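Local coordinates for Red carotenoid protein (RCP) (Nostoc sp., PDB 5FCY) that binds beta-carotene as a small, soluble, all-helical carotenoid protein and probably serves photoprotection in the cyanobacterium, at residues R12-S17 and Q128-G133; A28-I33 and T97-W102; E132-L137 and I143-D148. All coordinates share one frame; numbering follows the deposited sequence.

Contact 1. Residues R12-S17 and Q128-G133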
# COMPACT_ATOMS: atom_id res chain seq x y z
N ARG A 12 -15.69 -0.65 -4.86
CA ARG A 12 -15.51 -2.00 -4.34
C ARG A 12 -14.98 -2.94 -5.41
O ARG A 12 -14.22 -3.87 -5.11
CB ARG A 12 -16.84 -2.53 -3.78
CG ARG A 12 -17.33 -1.77 -2.56
CD ARG A 12 -18.57 -2.40 -1.97
NE ARG A 12 -19.75 -2.21 -2.81
CZ ARG A 12 -20.57 -1.17 -2.75
NH1 ARG A 12 -20.36 -0.19 -1.88
NH2 ARG A 12 -21.62 -1.10 -3.56
N LYS A 13 -15.36 -2.73 -6.68
CA LYS A 13 -14.85 -3.56 -7.76
C LYS A 13 -13.36 -3.35 -7.96
O LYS A 13 -12.62 -4.31 -8.22
CB LYS A 13 -15.62 -3.28 -9.05
CG LYS A 13 -16.91 -4.08 -9.18
CD LYS A 13 -16.66 -5.46 -9.76
CE LYS A 13 -17.90 -6.35 -9.67
NZ LYS A 13 -17.71 -7.66 -10.35
N TYR A 14 -12.89 -2.10 -7.86
CA TYR A 14 -11.45 -1.85 -7.89
C TYR A 14 -10.76 -2.54 -6.73
O TYR A 14 -9.73 -3.20 -6.90
CB TYR A 14 -11.18 -0.35 -7.86
CG TYR A 14 -11.51 0.38 -9.14
CD1 TYR A 14 -10.72 0.22 -10.28
CD2 TYR A 14 -12.59 1.24 -9.21
CE1 TYR A 14 -11.02 0.89 -11.45
CE2 TYR A 14 -12.89 1.91 -10.38
CZ TYR A 14 -12.10 1.73 -11.49
OH TYR A 14 -12.40 2.41 -12.65
N VAL A 15 -11.32 -2.40 -5.52
CA VAL A 15 -10.72 -3.02 -4.34
C VAL A 15 -10.67 -4.53 -4.51
O VAL A 15 -9.64 -5.17 -4.24
CB VAL A 15 -11.50 -2.61 -3.08
CG1 VAL A 15 -10.95 -3.33 -1.85
CG2 VAL A 15 -11.43 -1.11 -2.87
N GLN A 16 -11.77 -5.13 -4.95
CA GLN A 16 -11.80 -6.57 -5.14
C GLN A 16 -10.85 -7.01 -6.25
O GLN A 16 -10.15 -8.01 -6.11
CB GLN A 16 -13.23 -7.04 -5.44
CG GLN A 16 -14.00 -7.47 -4.20
CD GLN A 16 -15.38 -8.00 -4.52
OE1 GLN A 16 -15.59 -9.22 -4.59
NE2 GLN A 16 -16.34 -7.10 -4.71
N SER A 17 -10.82 -6.26 -7.36
CA SER A 17 -9.86 -6.58 -8.41
C SER A 17 -8.43 -6.41 -7.91
O SER A 17 -7.55 -7.22 -8.24
CB SER A 17 -10.11 -5.69 -9.63
OG SER A 17 -11.37 -5.95 -10.21
N GLN A 128 -2.37 -3.02 -15.48
CA GLN A 128 -2.37 -1.78 -16.25
C GLN A 128 -3.79 -1.33 -16.57
O GLN A 128 -4.04 -0.13 -16.74
CB GLN A 128 -1.57 -1.97 -17.54
CG GLN A 128 -1.10 -0.67 -18.17
CD GLN A 128 0.25 -0.23 -17.64
OE1 GLN A 128 1.20 -1.02 -17.57
NE2 GLN A 128 0.35 1.04 -17.26
N GLU A 129 -4.73 -2.27 -16.66
CA GLU A 129 -6.13 -1.91 -16.88
C GLU A 129 -6.71 -1.24 -15.64
O GLU A 129 -7.37 -0.20 -15.74
CB GLU A 129 -6.93 -3.16 -17.25
CG GLU A 129 -8.18 -2.89 -18.08
CD GLU A 129 -7.86 -2.61 -19.54
OE1 GLU A 129 -7.92 -1.43 -19.95
OE2 GLU A 129 -7.54 -3.56 -20.27
N LEU A 130 -6.48 -1.83 -14.46
CA LEU A 130 -6.92 -1.20 -13.22
C LEU A 130 -6.31 0.18 -13.05
O LEU A 130 -7.00 1.13 -12.66
CB LEU A 130 -6.55 -2.08 -12.02
CG LEU A 130 -7.41 -3.31 -11.72
CD1 LEU A 130 -6.86 -4.03 -10.49
CD2 LEU A 130 -8.87 -2.93 -11.50
N LEU A 131 -5.01 0.32 -13.33
CA LEU A 131 -4.34 1.60 -13.13
C LEU A 131 -5.01 2.70 -13.94
O LEU A 131 -5.41 3.74 -13.40
CB LEU A 131 -2.86 1.48 -13.49
CG LEU A 131 -2.05 2.77 -13.41
CD1 LEU A 131 -2.19 3.44 -12.05
CD2 LEU A 131 -0.59 2.49 -13.70
N GLU A 132 -5.14 2.49 -15.26
CA GLU A 132 -5.81 3.48 -16.09
C GLU A 132 -7.24 3.71 -15.61
O GLU A 132 -7.74 4.84 -15.63
CB GLU A 132 -5.79 3.04 -17.55
CG GLU A 132 -4.39 2.81 -18.12
CD GLU A 132 -3.52 4.05 -18.06
OE1 GLU A 132 -4.08 5.17 -18.05
OE2 GLU A 132 -2.28 3.91 -18.02
N GLY A 133 -7.91 2.65 -15.16
CA GLY A 133 -9.24 2.82 -14.60
C GLY A 133 -9.24 3.65 -13.34
O GLY A 133 -10.17 4.41 -13.08
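The ring of Tyr-14 is the flat group that carries this contact, and helix 128-133 meets it obliquely, at Leu-130 CD2 and Gly-133 O. Near the base of the ring CD1 lies 3.9 Å from Leu-130 CD2. Farther along, CE1 is 3.8 Å from Gly-133 C, and the phenol OH comes within 3.0 Å of Gly-133 O. With no side chain at Gly-133, the ring packs directly against backbone. A first torsion of -72° sets CG opposite the carbonyl carbon and beside the backbone N, which carries the ring across toward 128-133, the side chain passing Leu-130 in the opposite direction.

One turn on, Ser-17 supplies the second footing: its CB touches both methyls of Leu-130, CD2 at 3.6 Å and CD1 at 3.7 Å. Its hydroxyl is used within its own helix, OG donating to Lys-13 O over 2.9 Å. The donor is tilted 32° from the carbonyl plane, on the face opposite the one reached by Ser-17 N, and that oxygen therefore accepts two bonds. With an alanine in place of Tyr-14 the ring contacts to Leu-130 CD2 and the Gly-133 backbone are lost, which would probably open a gap between the two helices and leave Leu-130 freer to turn.

The segment axes run nearly antiparallel, at 152°, and approach to 11.1 Å, a spacing that the ring and the leucine bridge. Leu-137 in the following turn and Leu-145 of helix 139-150 also touch Tyr-14, while Leu-130 reaches Leu-29 of helix 23-35, placing this partly exposed contact at the junction of four helices.

Contact 2. Residues A28-I33 and T97-W102. With BCR (beta-carotene), chain B.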
# COMPACT_ATOMS: atom_id res chain seq x y z
N ALA A 28 3.16 -3.46 -6.60
CA ALA A 28 3.59 -2.75 -7.80
C ALA A 28 2.53 -1.75 -8.24
O ALA A 28 2.84 -0.59 -8.54
CB ALA A 28 3.89 -3.74 -8.92
N LEU A 29 1.27 -2.18 -8.29
CA LEU A 29 0.19 -1.28 -8.65
C LEU A 29 0.13 -0.08 -7.71
O LEU A 29 0.01 1.07 -8.15
CB LEU A 29 -1.14 -2.03 -8.64
CG LEU A 29 -2.39 -1.22 -9.01
CD1 LEU A 29 -2.29 -0.71 -10.43
CD2 LEU A 29 -3.63 -2.07 -8.82
N PHE A 30 0.23 -0.33 -6.41
CA PHE A 30 0.20 0.75 -5.43
C PHE A 30 1.34 1.73 -5.65
O PHE A 30 1.18 2.94 -5.48
CB PHE A 30 0.25 0.16 -4.01
CG PHE A 30 -0.49 0.95 -2.96
CD1 PHE A 30 -1.44 1.91 -3.28
CD2 PHE A 30 -0.24 0.71 -1.62
CE1 PHE A 30 -2.11 2.60 -2.30
CE2 PHE A 30 -0.91 1.41 -0.63
CZ PHE A 30 -1.84 2.36 -0.97
N TRP A 31 2.52 1.22 -6.04
CA TRP A 31 3.68 2.07 -6.23
C TRP A 31 3.52 2.97 -7.45
O TRP A 31 3.84 4.16 -7.40
CB TRP A 31 4.94 1.22 -6.37
CG TRP A 31 6.11 1.97 -6.92
CD1 TRP A 31 6.58 1.92 -8.20
CD2 TRP A 31 6.95 2.89 -6.22
NE1 TRP A 31 7.67 2.75 -8.33
CE2 TRP A 31 7.92 3.36 -7.13
CE3 TRP A 31 6.99 3.36 -4.90
CZ2 TRP A 31 8.90 4.27 -6.77
CZ3 TRP A 31 7.97 4.27 -4.55
CH2 TRP A 31 8.91 4.71 -5.48
N PHE A 32 3.04 2.42 -8.57
CA PHE A 32 2.89 3.22 -9.77
C PHE A 32 1.81 4.28 -9.60
O PHE A 32 1.97 5.42 -10.05
CB PHE A 32 2.58 2.33 -10.97
CG PHE A 32 3.78 1.58 -11.47
CD1 PHE A 32 4.79 2.24 -12.15
CD2 PHE A 32 3.90 0.22 -11.27
CE1 PHE A 32 5.89 1.56 -12.62
CE2 PHE A 32 5.01 -0.47 -11.73
CZ PHE A 32 6.00 0.20 -12.41
N ILE A 33 0.71 3.93 -8.93
CA ILE A 33 -0.30 4.93 -8.58
C ILE A 33 0.35 6.09 -7.83
O ILE A 33 0.06 7.26 -8.08
CB ILE A 33 -1.43 4.29 -7.75
CG1 ILE A 33 -2.19 3.27 -8.59
CG2 ILE A 33 -2.39 5.36 -7.23
CD1 ILE A 33 -3.16 2.40 -7.80
N THR A 97 -4.77 6.87 9.39
CA THR A 97 -3.40 6.56 9.79
C THR A 97 -2.82 5.47 8.90
O THR A 97 -1.69 5.58 8.42
CB THR A 97 -3.37 6.14 11.26
OG1 THR A 97 -4.10 7.09 12.04
CG2 THR A 97 -1.94 6.06 11.76
N LYS A 98 -3.60 4.41 8.65
CA LYS A 98 -3.13 3.32 7.79
C LYS A 98 -2.68 3.85 6.43
O LYS A 98 -1.62 3.47 5.93
CB LYS A 98 -4.23 2.28 7.63
CG LYS A 98 -4.44 1.40 8.85
CD LYS A 98 -5.80 0.74 8.82
CE LYS A 98 -5.83 -0.51 9.68
NZ LYS A 98 -7.21 -0.89 10.07
N LEU A 99 -3.48 4.73 5.83
CA LEU A 99 -3.13 5.27 4.52
C LEU A 99 -1.92 6.20 4.60
O LEU A 99 -1.07 6.21 3.71
CB LEU A 99 -4.33 5.99 3.92
CG LEU A 99 -4.16 6.63 2.54
CD1 LEU A 99 -3.63 5.64 1.53
CD2 LEU A 99 -5.50 7.19 2.08
N LEU A 100 -1.84 7.01 5.67
CA LEU A 100 -0.66 7.85 5.86
C LEU A 100 0.59 7.00 6.01
O LEU A 100 1.65 7.33 5.47
CB LEU A 100 -0.85 8.73 7.09
CG LEU A 100 -1.99 9.75 7.03
CD1 LEU A 100 -2.24 10.34 8.41
CD2 LEU A 100 -1.68 10.85 6.03
N PHE A 101 0.49 5.89 6.75
CA PHE A 101 1.62 4.96 6.87
C PHE A 101 2.08 4.49 5.50
O PHE A 101 3.28 4.48 5.21
CB PHE A 101 1.21 3.78 7.74
CG PHE A 101 2.17 2.62 7.66
CD1 PHE A 101 3.39 2.67 8.32
CD2 PHE A 101 1.85 1.49 6.94
CE1 PHE A 101 4.27 1.61 8.26
CE2 PHE A 101 2.73 0.42 6.87
CZ PHE A 101 3.94 0.48 7.53
N TRP A 102 1.14 4.09 4.64
CA TRP A 102 1.52 3.64 3.31
C TRP A 102 2.12 4.76 2.48
O TRP A 102 2.93 4.51 1.59
CB TRP A 102 0.32 3.01 2.60
CG TRP A 102 0.10 1.59 2.98
CD1 TRP A 102 -0.81 1.09 3.86
CD2 TRP A 102 0.84 0.46 2.49
NE1 TRP A 102 -0.70 -0.27 3.94
CE2 TRP A 102 0.31 -0.69 3.12
CE3 TRP A 102 1.90 0.30 1.59
CZ2 TRP A 102 0.80 -1.97 2.87
CZ3 TRP A 102 2.38 -0.97 1.34
CH2 TRP A 102 1.83 -2.09 1.98
C1 BCR B . 9.90 -6.22 -4.77
C2 BCR B . 10.40 -6.94 -6.02
C3 BCR B . 9.31 -7.70 -6.78
C4 BCR B . 7.96 -7.00 -6.67
C5 BCR B . 8.15 -5.56 -6.26
C6 BCR B . 8.73 -5.31 -5.09
C7 BCR B . 8.32 -4.24 -4.12
C8 BCR B . 7.30 -3.37 -4.26
C9 BCR B . 6.99 -2.35 -3.22
C10 BCR B . 5.98 -1.46 -3.44
C11 BCR B . 5.56 -0.41 -2.51
C33 BCR B . 7.74 -4.49 -7.21
C31 BCR B . 11.09 -5.45 -4.19
C32 BCR B . 9.43 -7.28 -3.79
C34 BCR B . 7.82 -2.34 -1.96
C12 BCR B . 4.53 0.40 -2.82
C13 BCR B . 4.05 1.48 -1.92
C14 BCR B . 3.01 2.26 -2.32
C15 BCR B . 2.42 3.35 -1.54
C16 BCR B . 1.41 4.09 -2.00
C17 BCR B . 0.86 5.18 -1.17
C18 BCR B . -0.15 5.99 -1.55
C19 BCR B . -0.59 7.03 -0.58
C20 BCR B . -1.63 7.85 -0.77
C21 BCR B . -1.99 8.84 0.26
C22 BCR B . -3.00 9.72 0.11
C23 BCR B . -3.24 10.69 1.21
C24 BCR B . -4.14 11.68 1.13
C25 BCR B . -4.38 12.67 2.22
C26 BCR B . -3.69 12.71 3.36
C27 BCR B . -4.43 12.56 4.67
C28 BCR B . -5.86 13.04 4.49
C29 BCR B . -5.94 14.17 3.47
C30 BCR B . -5.47 13.72 2.09
C35 BCR B . 4.74 1.64 -0.59
C36 BCR B . -0.78 5.81 -2.90
C37 BCR B . -3.79 9.68 -1.17
C38 BCR B . -2.21 13.00 3.37
C39 BCR B . -4.88 14.90 1.32
C40 BCR B . -6.67 13.18 1.32
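Phe-30 and Trp-102 meet beside the polyene of beta-carotene, and the carotenoid forms the first shell of both. Phe-30 lies flat along the chain: BCR C16 sits 3.5 Å above the ring plane, over its centre, and the ring's CE1 is also 3.5 Å from the methyl C36. The indole of Trp-102, its CG set opposite the carbonyl carbon (chi1 -84°), instead turns its edge to the ligand, with CE3 3.8 Å from the in-plane methyl C35, while its backbone O lies 3.4 Å from BCR C15. From the same helix Leu-99 CD1 reaches BCR C20 at 3.8 Å, and Leu-100 CD2 comes 3.5 Å from the end-ring methyl C38. Trp-31 approaches with its CB, 3.7 Å from BCR C12.

Between the two helices, Phe-30 CE2 abuts the indole at Trp-102 CD2, 3.7 Å away, near the Phe-30 plane and at its edge. The ring planes stand at 58°, an oblique pair rather than a stack, and the two side chains cross at about a right angle. Phe-30 thus has one face on the polyene and part of its rim on Trp-102.

Farther out, Tyr-90 OH is hydrogen-bonded to Trp-102 NE1, which satisfies this buried nitrogen and would restrain the turn of the indole. Tyr-149 meets the Phe-30 ring edge-to-face, and Phe-117 stacks on Trp-31. Aromatic and aliphatic groups from separate helices, clasping a long apolar chromophore near the centre of the molecule, form part of the carotenoid pocket, consistent with the all-helical domain related to the N-terminal part of orange carotenoid protein.

Contact 3. Residues E132-L137 and I143-D148. With BCR (beta-carotene), chain B.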
# COMPACT_ATOMS: atom_id res chain seq x y z
N GLU A 132 -5.14 2.49 -15.26
CA GLU A 132 -5.81 3.48 -16.09
C GLU A 132 -7.24 3.71 -15.61
O GLU A 132 -7.74 4.84 -15.63
CB GLU A 132 -5.79 3.04 -17.55
CG GLU A 132 -4.39 2.81 -18.12
CD GLU A 132 -3.52 4.05 -18.06
OE1 GLU A 132 -4.08 5.17 -18.05
OE2 GLU A 132 -2.28 3.91 -18.02
N GLY A 133 -7.91 2.65 -15.16
CA GLY A 133 -9.24 2.82 -14.60
C GLY A 133 -9.24 3.65 -13.34
O GLY A 133 -10.17 4.41 -13.08
N ILE A 134 -8.19 3.51 -12.52
CA ILE A 134 -8.09 4.31 -11.30
C ILE A 134 -7.66 5.73 -11.63
O ILE A 134 -8.05 6.68 -10.94
CB ILE A 134 -7.12 3.64 -10.31
CG1 ILE A 134 -7.72 2.33 -9.80
CG2 ILE A 134 -6.82 4.57 -9.13
CD1 ILE A 134 -6.75 1.46 -9.03
N LYS A 135 -6.85 5.92 -12.68
CA LYS A 135 -6.55 7.26 -13.16
C LYS A 135 -7.81 8.01 -13.56
O LYS A 135 -7.81 9.25 -13.58
CB LYS A 135 -5.59 7.20 -14.35
CG LYS A 135 -4.19 6.73 -13.99
CD LYS A 135 -3.34 6.57 -15.25
CE LYS A 135 -1.87 6.34 -14.91
NZ LYS A 135 -1.05 6.10 -16.13
N GLY A 136 -8.89 7.29 -13.89
CA GLY A 136 -10.12 7.95 -14.29
C GLY A 136 -10.95 8.46 -13.14
O GLY A 136 -11.69 9.44 -13.29
N LEU A 137 -10.85 7.83 -11.97
CA LEU A 137 -11.62 8.25 -10.82
C LEU A 137 -11.20 9.65 -10.38
O LEU A 137 -10.11 10.14 -10.70
CB LEU A 137 -11.43 7.27 -9.66
CG LEU A 137 -12.36 6.06 -9.64
CD1 LEU A 137 -12.37 5.34 -10.98
CD2 LEU A 137 -11.96 5.11 -8.53
N ILE A 143 -8.90 8.62 -3.06
CA ILE A 143 -8.66 8.56 -1.62
C ILE A 143 -9.58 7.53 -0.98
O ILE A 143 -9.14 6.69 -0.18
CB ILE A 143 -8.85 9.95 -0.98
CG1 ILE A 143 -7.89 10.96 -1.61
CG2 ILE A 143 -8.62 9.89 0.53
CD1 ILE A 143 -8.34 12.38 -1.45
N THR A 144 -10.86 7.57 -1.32
CA THR A 144 -11.80 6.58 -0.81
C THR A 144 -11.36 5.17 -1.20
O THR A 144 -11.39 4.25 -0.38
CB THR A 144 -13.21 6.87 -1.34
OG1 THR A 144 -13.58 8.21 -0.98
CG2 THR A 144 -14.22 5.90 -0.75
N LEU A 145 -10.95 4.99 -2.46
CA LEU A 145 -10.45 3.70 -2.90
C LEU A 145 -9.27 3.25 -2.06
O LEU A 145 -9.24 2.12 -1.55
CB LEU A 145 -10.07 3.77 -4.39
CG LEU A 145 -9.27 2.61 -4.97
CD1 LEU A 145 -10.01 1.29 -4.81
CD2 LEU A 145 -8.95 2.87 -6.43
N PHE A 146 -8.27 4.13 -1.90
CA PHE A 146 -7.06 3.76 -1.18
C PHE A 146 -7.36 3.42 0.28
O PHE A 146 -6.83 2.44 0.82
CB PHE A 146 -6.03 4.89 -1.26
CG PHE A 146 -5.69 5.30 -2.67
CD1 PHE A 146 -5.70 4.38 -3.70
CD2 PHE A 146 -5.37 6.61 -2.96
CE1 PHE A 146 -5.39 4.75 -4.99
CE2 PHE A 146 -5.05 7.00 -4.25
CZ PHE A 146 -5.06 6.07 -5.26
N ARG A 147 -8.21 4.22 0.93
CA ARG A 147 -8.55 3.95 2.32
C ARG A 147 -9.18 2.57 2.48
O ARG A 147 -8.83 1.83 3.41
CB ARG A 147 -9.50 5.03 2.84
CG ARG A 147 -8.85 6.39 3.00
CD ARG A 147 -9.83 7.44 3.51
NE ARG A 147 -10.45 7.05 4.77
CZ ARG A 147 -11.63 6.44 4.88
NH1 ARG A 147 -12.35 6.13 3.80
NH2 ARG A 147 -12.10 6.12 6.08
N ASP A 148 -10.09 2.20 1.58
CA ASP A 148 -10.74 0.90 1.68
C ASP A 148 -9.78 -0.23 1.33
O ASP A 148 -9.93 -1.35 1.84
CB ASP A 148 -11.97 0.85 0.77
CG ASP A 148 -12.98 1.94 1.09
OD1 ASP A 148 -13.05 2.37 2.26
OD2 ASP A 148 -13.70 2.36 0.16
C1 BCR B . 9.90 -6.22 -4.77
C2 BCR B . 10.40 -6.94 -6.02
C3 BCR B . 9.31 -7.70 -6.78
C4 BCR B . 7.96 -7.00 -6.67
C5 BCR B . 8.15 -5.56 -6.26
C6 BCR B . 8.73 -5.31 -5.09
C7 BCR B . 8.32 -4.24 -4.12
C8 BCR B . 7.30 -3.37 -4.26
C9 BCR B . 6.99 -2.35 -3.22
C10 BCR B . 5.98 -1.46 -3.44
C11 BCR B . 5.56 -0.41 -2.51
C33 BCR B . 7.74 -4.49 -7.21
C31 BCR B . 11.09 -5.45 -4.19
C32 BCR B . 9.43 -7.28 -3.79
C34 BCR B . 7.82 -2.34 -1.96
C12 BCR B . 4.53 0.40 -2.82
C13 BCR B . 4.05 1.48 -1.92
C14 BCR B . 3.01 2.26 -2.32
C15 BCR B . 2.42 3.35 -1.54
C16 BCR B . 1.41 4.09 -2.00
C17 BCR B . 0.86 5.18 -1.17
C18 BCR B . -0.15 5.99 -1.55
C19 BCR B . -0.59 7.03 -0.58
C20 BCR B . -1.63 7.85 -0.77
C21 BCR B . -1.99 8.84 0.26
C22 BCR B . -3.00 9.72 0.11
C23 BCR B . -3.24 10.69 1.21
C24 BCR B . -4.14 11.68 1.13
C25 BCR B . -4.38 12.67 2.22
C26 BCR B . -3.69 12.71 3.36
C27 BCR B . -4.43 12.56 4.67
C28 BCR B . -5.86 13.04 4.49
C29 BCR B . -5.94 14.17 3.47
C30 BCR B . -5.47 13.72 2.09
C35 BCR B . 4.74 1.64 -0.59
C36 BCR B . -0.78 5.81 -2.90
C37 BCR B . -3.79 9.68 -1.17
C38 BCR B . -2.21 13.00 3.37
C39 BCR B . -4.88 14.90 1.32
C40 BCR B . -6.67 13.18 1.32
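Leu-145 and Ile-134 make the main apolar contact between these consecutive helices. A single methyl, Leu-145 CD2, faces three carbons of the isoleucine, with CG1 at 3.6 Å and CD1 at 3.7 Å; the two side chains cross at about a right angle. Leu-145 has CG anti to the backbone N (chi1 168°), which extends its branch toward the neighbouring helix. Leu-137, in the turn, adds CD2 at 4.3 Å from the same Leu-145 CD2. Ile-134 CG2 lies more loosely, 4.4 Å from Phe-146 CE1, and obliquely to that ring.

Ligand contacts come from the 143-148 side. Phe-146 presents its edge to beta-carotene, CD2 standing 3.9 Å from the methyl C37, and Ile-143 CD1 packs against the end-ring methyl C40.

No charge pairs across the two segments: within 132-137 Lys-135 NZ makes a salt bridge to Glu-132 OE2 at 3.1 Å, on the syn side but 35° out of the carboxylate plane, and it also pairs with Glu-36, while Arg-147 pairs with Asp-95.

No hydrogen bond joins the two segments, so their packing is apolar and probably depends on the fit of the branched side chains, alongside the short connection between the helices.

In the fold
The three contacts form a continuous path of side chains leading inward to the carotenoid. Contacts 1 and 3 both draw on helix 125-136, with centres 8 Å apart; Tyr-14 CD1 touches Ile-134 CG1 at 3.7 Å, and Val-15 CG2 meets Leu-145 CD1. Contact 2, whose centre is 15 Å from that of contact 1 and 11 Å from that of contact 3, is joined to both through Ile-33: its CG1 lies 3.5 Å from Leu-131 CD1 and its CG2 3.4 Å from Phe-146 CZ. Contacts 2 and 3 both touch beta-carotene, whereas in contact 1 the Tyr-14 side chain remains about 13 Å from it, in an outer layer.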